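MRNA-decapping enzyme subunit 1 (Saccharomyces cerevisiae, PDB 1Q67) forms the decapping complex with DCP2 and is needed to remove the 7-methylguanine cap from mRNA, committing transcripts to 5' to 3' decay. Local coordinates at residues M182-I193 with R211-L222. Sequence-based numbering, arbitrary orientation.
Sequences MGVEVKDELVII and RQNIYELIKYLL
Val184 projects from strand 183-187 into the hollow on helix 211-222 bounded by Tyr215, Ile218, Lys219 and Leu222. Its CG2, set between its own backbone N and carbonyl carbon, reaches the helix backbone, 3.9 Å from Lys219 N, while CG1 faces Ile218. One step along the same strand face, Val186 fills the next dip: its CG2 lies 3.4 Å from Tyr215 CB, at the root of the ring and near Arg211 O. The ring, with CG anti to the backbone N (chi1 161°), reaches toward the strand and brings CE1 to Val184 O at 3.5 Å, the oxygen lying near the ring plane at its edge.

On the second strand of the hairpin, Val191 CG2 meets Ile214 CG2 at 3.6 Å, the two side chains slanting across each other. Ile193 and Ile218 instead touch through their CD1 atoms, also at 3.6 Å, and cross at about a right angle. The far end is closed by Leu222, whose CD2 packs 3.9 Å from Met182 CB. At the turn end, Arg211 extends alongside Glu189, whose carbonyl O sits over one guanidinium face, offset toward its rim, 3.7 Å from NE; NE itself bonds to Ile205 O. Replacing Arg211 with an alanine would probably leave Ile205 O without this donor and open a gap beside the turn at Glu189.

The helix runs roughly antiparallel to strand 183-187 (161°) and roughly parallel to strand 190-193 (19°). Ile214 and Ile218 also touch Ile67 of strand 64-70, so the helix is held between the hairpin and the other sheet. A C-terminal helix packed against a beta sandwich in this way is characteristic of the PH-like fold, the clan to which the Dcp1 family belongs.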
ATOM      1  N   MET B 182       8.603 -12.161 -20.063  1.00 40.86           N
ATOM      2  CA  MET B 182       8.440 -11.610 -18.734  1.00 39.37           C
ATOM      3  C   MET B 182       9.292 -12.429 -17.780  1.00 38.69           C
ATOM      4  O   MET B 182       9.826 -13.476 -18.159  1.00 38.98           O
ATOM      5  CB  MET B 182       6.970 -11.674 -18.319  1.00 38.32           C
ATOM      6  CG  MET B 182       6.039 -10.897 -19.241  1.00 38.76           C
ATOM      7  SD  MET B 182       4.287 -10.993 -18.762  1.00 36.84           S
ATOM      8  CE  MET B 182       4.328  -9.989 -17.258  1.00 42.02           C
ATOM      9  N   GLY B 183       9.418 -11.954 -16.545  1.00 37.19           N
ATOM     10  CA  GLY B 183      10.205 -12.664 -15.557  1.00 37.12           C
ATOM     11  C   GLY B 183       9.715 -12.442 -14.138  1.00 38.14           C
ATOM     12  O   GLY B 183       9.021 -11.466 -13.860  1.00 37.69           O
ATOM     13  N   VAL B 184      10.070 -13.357 -13.241  1.00 38.38           N
ATOM     14  CA  VAL B 184       9.682 -13.249 -11.844  1.00 39.96           C
ATOM     15  C   VAL B 184      10.758 -13.793 -10.927  1.00 40.88           C
ATOM     16  O   VAL B 184      11.443 -14.755 -11.260  1.00 41.00           O
ATOM     17  CB  VAL B 184       8.367 -14.012 -11.529  1.00 40.69           C
ATOM     18  CG1 VAL B 184       7.214 -13.347 -12.241  1.00 45.00           C
ATOM     19  CG2 VAL B 184       8.481 -15.487 -11.947  1.00 38.89           C
ATOM     20  N   GLU B 185      10.890 -13.166  -9.765  1.00 42.48           N
ATOM     21  CA  GLU B 185      11.862 -13.579  -8.770  1.00 45.11           C
ATOM     22  C   GLU B 185      11.412 -13.065  -7.415  1.00 45.21           C
ATOM     23  O   GLU B 185      10.569 -12.174  -7.316  1.00 44.18           O
ATOM     24  CB  GLU B 185      13.241 -12.996  -9.084  1.00 47.38           C
ATOM     25  CG  GLU B 185      13.337 -11.500  -8.851  1.00 54.40           C
ATOM     26  CD  GLU B 185      14.709 -10.935  -9.170  1.00 58.92           C
ATOM     27  OE1 GLU B 185      15.710 -11.430  -8.601  1.00 62.25           O
ATOM     28  OE2 GLU B 185      14.789  -9.990  -9.988  1.00 60.84           O
ATOM     29  N   VAL B 186      11.977 -13.645  -6.370  1.00 46.05           N
ATOM     30  CA  VAL B 186      11.674 -13.224  -5.027  1.00 46.88           C
ATOM     31  C   VAL B 186      12.976 -12.690  -4.462  1.00 48.29           C
ATOM     32  O   VAL B 186      13.982 -13.393  -4.426  1.00 48.03           O
ATOM     33  CB  VAL B 186      11.187 -14.390  -4.159  1.00 47.31           C
ATOM     34  CG1 VAL B 186      11.036 -13.927  -2.715  1.00 47.89           C
ATOM     35  CG2 VAL B 186       9.861 -14.902  -4.682  1.00 46.95           C
ATOM     36  N   LYS B 187      12.959 -11.431  -4.045  1.00 50.93           N
ATOM     37  CA  LYS B 187      14.142 -10.812  -3.473  1.00 52.94           C
ATOM     38  C   LYS B 187      13.762 -10.297  -2.097  1.00 52.87           C
ATOM     39  O   LYS B 187      13.090  -9.270  -1.954  1.00 51.62           O
ATOM     40  CB  LYS B 187      14.630  -9.676  -4.369  1.00 53.87           C
ATOM     41  CG  LYS B 187      16.084  -9.300  -4.145  1.00 56.67           C
ATOM     42  CD  LYS B 187      16.656  -8.609  -5.376  1.00 58.84           C
ATOM     43  CE  LYS B 187      16.613  -9.529  -6.593  1.00 58.81           C
ATOM     44  NZ  LYS B 187      17.071  -8.844  -7.841  1.00 61.53           N
ATOM     45  N   ASP B 188      14.190 -11.042  -1.088  1.00 55.01           N
ATOM     46  CA  ASP B 188      13.902 -10.728   0.302  1.00 57.30           C
ATOM     47  C   ASP B 188      12.391 -10.703   0.534  1.00 56.72           C
ATOM     48  O   ASP B 188      11.746 -11.752   0.532  1.00 56.96           O
ATOM     49  CB  ASP B 188      14.526  -9.384   0.700  1.00 60.07           C
ATOM     50  CG  ASP B 188      14.625  -9.213   2.212  1.00 64.67           C
ATOM     51  OD1 ASP B 188      15.293 -10.047   2.870  1.00 64.70           O
ATOM     52  OD2 ASP B 188      14.036  -8.245   2.746  1.00 68.41           O
ATOM     53  N   GLU B 189      11.823  -9.516   0.707  1.00 55.67           N
ATOM     54  CA  GLU B 189      10.390  -9.394   0.967  1.00 55.48           C
ATOM     55  C   GLU B 189       9.533  -9.123  -0.270  1.00 52.66           C
ATOM     56  O   GLU B 189       8.308  -9.221  -0.212  1.00 53.16           O
ATOM     57  CB  GLU B 189      10.148  -8.278   1.989  1.00 59.42           C
ATOM     58  CG  GLU B 189      10.999  -8.380   3.247  1.00 63.55           C
ATOM     59  CD  GLU B 189      10.990  -7.094   4.055  1.00 67.22           C
ATOM     60  OE1 GLU B 189       9.911  -6.713   4.563  1.00 68.56           O
ATOM     61  OE2 GLU B 189      12.065  -6.457   4.175  1.00 68.59           O
ATOM     62  N   LEU B 190      10.172  -8.794  -1.385  1.00 49.06           N
ATOM     63  CA  LEU B 190       9.444  -8.473  -2.607  1.00 45.83           C
ATOM     64  C   LEU B 190       9.357  -9.557  -3.666  1.00 45.25           C
ATOM     65  O   LEU B 190      10.260 -10.382  -3.818  1.00 45.78           O
ATOM     66  CB  LEU B 190      10.069  -7.251  -3.285  1.00 45.36           C
ATOM     67  CG  LEU B 190      10.016  -5.858  -2.673  1.00 45.07           C
ATOM     68  CD1 LEU B 190      10.836  -4.920  -3.538  1.00 46.20           C
ATOM     69  CD2 LEU B 190       8.573  -5.370  -2.600  1.00 46.29           C
ATOM     70  N   VAL B 191       8.254  -9.546  -4.404  1.00 42.46           N
ATOM     71  CA  VAL B 191       8.099 -10.448  -5.529  1.00 38.44           C
ATOM     72  C   VAL B 191       8.324  -9.460  -6.654  1.00 37.71           C
ATOM     73  O   VAL B 191       7.596  -8.479  -6.773  1.00 36.62           O
ATOM     74  CB  VAL B 191       6.698 -11.040  -5.641  1.00 38.00           C
ATOM     75  CG1 VAL B 191       6.535 -11.707  -7.012  1.00 32.66           C
ATOM     76  CG2 VAL B 191       6.482 -12.060  -4.530  1.00 34.62           C
ATOM     77  N   ILE B 192       9.364  -9.700  -7.442  1.00 38.63           N
ATOM     78  CA  ILE B 192       9.733  -8.818  -8.536  1.00 38.55           C
ATOM     79  C   ILE B 192       9.290  -9.366  -9.881  1.00 38.64           C
ATOM     80  O   ILE B 192       9.638 -10.484 -10.257  1.00 39.23           O
ATOM     81  CB  ILE B 192      11.259  -8.581  -8.512  1.00 39.25           C
ATOM     82  CG1 ILE B 192      11.628  -7.907  -7.185  1.00 39.72           C
ATOM     83  CG2 ILE B 192      11.691  -7.724  -9.690  1.00 38.98           C
ATOM     84  CD1 ILE B 192      13.110  -7.690  -6.970  1.00 43.19           C
ATOM     85  N   ILE B 193       8.507  -8.570 -10.598  1.00 39.24           N
ATOM     86  CA  ILE B 193       7.992  -8.975 -11.890  1.00 39.92           C
ATOM     87  C   ILE B 193       8.458  -8.054 -13.009  1.00 41.17           C
ATOM     88  O   ILE B 193       8.347  -6.826 -12.909  1.00 40.05           O
ATOM     89  CB  ILE B 193       6.445  -9.015 -11.875  1.00 40.93           C
ATOM     90  CG1 ILE B 193       5.966 -10.084 -10.891  1.00 41.22           C
ATOM     91  CG2 ILE B 193       5.908  -9.313 -13.270  1.00 40.92           C
ATOM     92  CD1 ILE B 193       4.463 -10.166 -10.760  1.00 41.70           C
ATOM     93  N   ARG B 211       4.220 -15.259  -0.788  1.00 43.74           N
ATOM     94  CA  ARG B 211       5.249 -14.720  -1.670  1.00 44.48           C
ATOM     95  C   ARG B 211       5.847 -15.828  -2.528  1.00 42.79           C
ATOM     96  O   ARG B 211       5.996 -15.679  -3.740  1.00 40.75           O
ATOM     97  CB  ARG B 211       6.352 -14.050  -0.855  1.00 46.08           C
ATOM     98  CG  ARG B 211       5.859 -12.878  -0.033  1.00 49.14           C
ATOM     99  CD  ARG B 211       6.911 -12.410   0.955  1.00 50.20           C
ATOM    100  NE  ARG B 211       6.329 -11.500   1.935  1.00 51.56           N
ATOM    101  CZ  ARG B 211       6.940 -11.110   3.046  1.00 51.25           C
ATOM    102  NH1 ARG B 211       8.160 -11.552   3.325  1.00 50.25           N
ATOM    103  NH2 ARG B 211       6.329 -10.283   3.879  1.00 52.15           N
ATOM    104  N   GLN B 212       6.173 -16.945  -1.890  1.00 42.11           N
ATOM    105  CA  GLN B 212       6.756 -18.078  -2.588  1.00 43.26           C
ATOM    106  C   GLN B 212       5.723 -18.718  -3.515  1.00 42.33           C
ATOM    107  O   GLN B 212       6.041 -19.127  -4.632  1.00 42.35           O
ATOM    108  CB  GLN B 212       7.267 -19.110  -1.579  1.00 45.37           C
ATOM    109  CG  GLN B 212       8.447 -19.905  -2.085  1.00 50.72           C
ATOM    110  CD  GLN B 212       9.662 -19.027  -2.347  1.00 51.78           C
ATOM    111  OE1 GLN B 212      10.484 -19.326  -3.209  1.00 53.36           O
ATOM    112  NE2 GLN B 212       9.780 -17.943  -1.595  1.00 52.97           N
ATOM    113  N   ASN B 213       4.480 -18.798  -3.054  1.00 41.35           N
ATOM    114  CA  ASN B 213       3.419 -19.384  -3.860  1.00 41.31           C
ATOM    115  C   ASN B 213       3.082 -18.581  -5.115  1.00 40.79           C
ATOM    116  O   ASN B 213       2.782 -19.160  -6.155  1.00 41.15           O
ATOM    117  CB  ASN B 213       2.158 -19.568  -3.014  1.00 45.68           C
ATOM    118  CG  ASN B 213       2.307 -20.676  -1.995  1.00 49.48           C
ATOM    119  OD1 ASN B 213       3.312 -20.749  -1.285  1.00 54.98           O
ATOM    120  ND2 ASN B 213       1.309 -21.548  -1.913  1.00 53.39           N
ATOM    121  N   ILE B 214       3.121 -17.253  -5.029  1.00 38.56           N
ATOM    122  CA  ILE B 214       2.806 -16.441  -6.196  1.00 38.12           C
ATOM    123  C   ILE B 214       3.978 -16.544  -7.177  1.00 37.23           C
ATOM    124  O   ILE B 214       3.790 -16.600  -8.388  1.00 33.87           O
ATOM    125  CB  ILE B 214       2.545 -14.952  -5.813  1.00 37.96           C
ATOM    126  CG1 ILE B 214       1.742 -14.276  -6.923  1.00 43.11           C
ATOM    127  CG2 ILE B 214       3.855 -14.189  -5.653  1.00 39.12           C
ATOM    128  CD1 ILE B 214       1.434 -12.808  -6.670  1.00 45.79           C
ATOM    129  N   TYR B 215       5.189 -16.586  -6.634  1.00 37.48           N
ATOM    130  CA  TYR B 215       6.389 -16.710  -7.446  1.00 38.73           C
ATOM    131  C   TYR B 215       6.334 -18.021  -8.236  1.00 38.58           C
ATOM    132  O   TYR B 215       6.630 -18.060  -9.431  1.00 36.58           O
ATOM    133  CB  TYR B 215       7.629 -16.699  -6.542  1.00 40.26           C
ATOM    134  CG  TYR B 215       8.863 -17.263  -7.210  1.00 42.95           C
ATOM    135  CD1 TYR B 215       9.487 -16.590  -8.258  1.00 42.09           C
ATOM    136  CD2 TYR B 215       9.365 -18.506  -6.833  1.00 45.16           C
ATOM    137  CE1 TYR B 215      10.577 -17.145  -8.920  1.00 44.39           C
ATOM    138  CE2 TYR B 215      10.452 -19.073  -7.488  1.00 46.36           C
ATOM    139  CZ  TYR B 215      11.052 -18.390  -8.531  1.00 46.09           C
ATOM    140  OH  TYR B 215      12.099 -18.976  -9.204  1.00 47.63           O
ATOM    141  N   GLU B 216       5.942 -19.090  -7.553  1.00 38.93           N
ATOM    142  CA  GLU B 216       5.846 -20.418  -8.155  1.00 40.25           C
ATOM    143  C   GLU B 216       4.762 -20.474  -9.233  1.00 39.10           C
ATOM    144  O   GLU B 216       4.951 -21.083 -10.288  1.00 37.84           O
ATOM    145  CB  GLU B 216       5.536 -21.458  -7.074  1.00 44.31           C
ATOM    146  CG  GLU B 216       6.430 -22.677  -7.099  1.00 51.91           C
ATOM    147  CD  GLU B 216       7.776 -22.416  -6.470  1.00 56.10           C
ATOM    148  OE1 GLU B 216       7.800 -22.130  -5.255  1.00 60.79           O
ATOM    149  OE2 GLU B 216       8.804 -22.496  -7.180  1.00 58.18           O
ATOM    150  N   LEU B 217       3.618 -19.851  -8.963  1.00 35.82           N
ATOM    151  CA  LEU B 217       2.536 -19.839  -9.935  1.00 34.31           C
ATOM    152  C   LEU B 217       2.902 -19.056 -11.199  1.00 32.91           C
ATOM    153  O   LEU B 217       2.708 -19.538 -12.311  1.00 33.94           O
ATOM    154  CB  LEU B 217       1.267 -19.247  -9.319  1.00 33.00           C
ATOM    155  CG  LEU B 217       0.112 -19.002 -10.293  1.00 34.62           C
ATOM    156  CD1 LEU B 217      -0.330 -20.328 -10.901  1.00 31.57           C
ATOM    157  CD2 LEU B 217      -1.052 -18.331  -9.559  1.00 34.19           C
ATOM    158  N   ILE B 218       3.427 -17.849 -11.040  1.00 32.11           N
ATOM    159  CA  ILE B 218       3.777 -17.052 -12.207  1.00 34.79           C
ATOM    160  C   ILE B 218       4.873 -17.725 -13.031  1.00 34.69           C
ATOM    161  O   ILE B 218       4.828 -17.723 -14.262  1.00 37.37           O
ATOM    162  CB  ILE B 218       4.236 -15.640 -11.810  1.00 34.28           C
ATOM    163  CG1 ILE B 218       3.086 -14.903 -11.110  1.00 34.26           C
ATOM    164  CG2 ILE B 218       4.675 -14.873 -13.057  1.00 33.42           C
ATOM    165  CD1 ILE B 218       3.493 -13.583 -10.490  1.00 33.72           C
ATOM    166  N   LYS B 219       5.851 -18.290 -12.337  1.00 36.39           N
ATOM    167  CA  LYS B 219       6.955 -18.995 -12.968  1.00 37.42           C
ATOM    168  C   LYS B 219       6.366 -20.109 -13.823  1.00 37.74           C
ATOM    169  O   LYS B 219       6.729 -20.275 -14.984  1.00 36.47           O
ATOM    170  CB  LYS B 219       7.862 -19.586 -11.885  1.00 42.47           C
ATOM    171  CG  LYS B 219       9.051 -20.388 -12.381  1.00 46.91           C
ATOM    172  CD  LYS B 219      10.128 -19.497 -12.956  1.00 51.33           C
ATOM    173  CE  LYS B 219      11.400 -20.297 -13.228  1.00 55.11           C
ATOM    174  NZ  LYS B 219      12.378 -19.540 -14.070  1.00 56.12           N
ATOM    175  N   TYR B 220       5.433 -20.857 -13.239  1.00 36.81           N
ATOM    176  CA  TYR B 220       4.786 -21.960 -13.939  1.00 35.92           C
ATOM    177  C   TYR B 220       3.994 -21.489 -15.158  1.00 35.23           C
ATOM    178  O   TYR B 220       3.988 -22.147 -16.196  1.00 35.90           O
ATOM    179  CB  TYR B 220       3.838 -22.710 -12.994  1.00 36.70           C
ATOM    180  CG  TYR B 220       3.191 -23.925 -13.627  1.00 37.51           C
ATOM    181  CD1 TYR B 220       3.811 -25.179 -13.577  1.00 38.36           C
ATOM    182  CD2 TYR B 220       1.997 -23.809 -14.336  1.00 38.73           C
ATOM    183  CE1 TYR B 220       3.258 -26.277 -14.223  1.00 37.89           C
ATOM    184  CE2 TYR B 220       1.437 -24.901 -14.987  1.00 40.62           C
ATOM    185  CZ  TYR B 220       2.076 -26.129 -14.928  1.00 41.25           C
ATOM    186  OH  TYR B 220       1.535 -27.200 -15.596  1.00 44.58           O
ATOM    187  N   LEU B 221       3.299 -20.365 -15.029  1.00 35.88           N
ATOM    188  CA  LEU B 221       2.501 -19.858 -16.138  1.00 34.06           C
ATOM    189  C   LEU B 221       3.395 -19.334 -17.253  1.00 33.81           C
ATOM    190  O   LEU B 221       3.043 -19.411 -18.434  1.00 32.23           O
ATOM    191  CB  LEU B 221       1.559 -18.747 -15.660  1.00 33.43           C
ATOM    192  CG  LEU B 221       0.489 -19.098 -14.622  1.00 31.73           C
ATOM    193  CD1 LEU B 221      -0.217 -17.804 -14.216  1.00 32.27           C
ATOM    194  CD2 LEU B 221      -0.526 -20.099 -15.195  1.00 29.03           C
ATOM    195  N   LEU B 222       4.555 -18.807 -16.882  1.00 33.64           N
ATOM    196  CA  LEU B 222       5.481 -18.283 -17.883  1.00 36.07           C
ATOM    197  C   LEU B 222       6.241 -19.380 -18.641  1.00 37.42           C
ATOM    198  O   LEU B 222       6.426 -19.288 -19.850  1.00 37.71           O
ATOM    199  CB  LEU B 222       6.497 -17.343 -17.234  1.00 33.57           C
ATOM    200  CG  LEU B 222       6.013 -16.005 -16.668  1.00 34.58           C
ATOM    201  CD1 LEU B 222       7.212 -15.251 -16.104  1.00 31.09           C
ATOM    202  CD2 LEU B 222       5.326 -15.180 -17.760  1.00 33.40           C
TER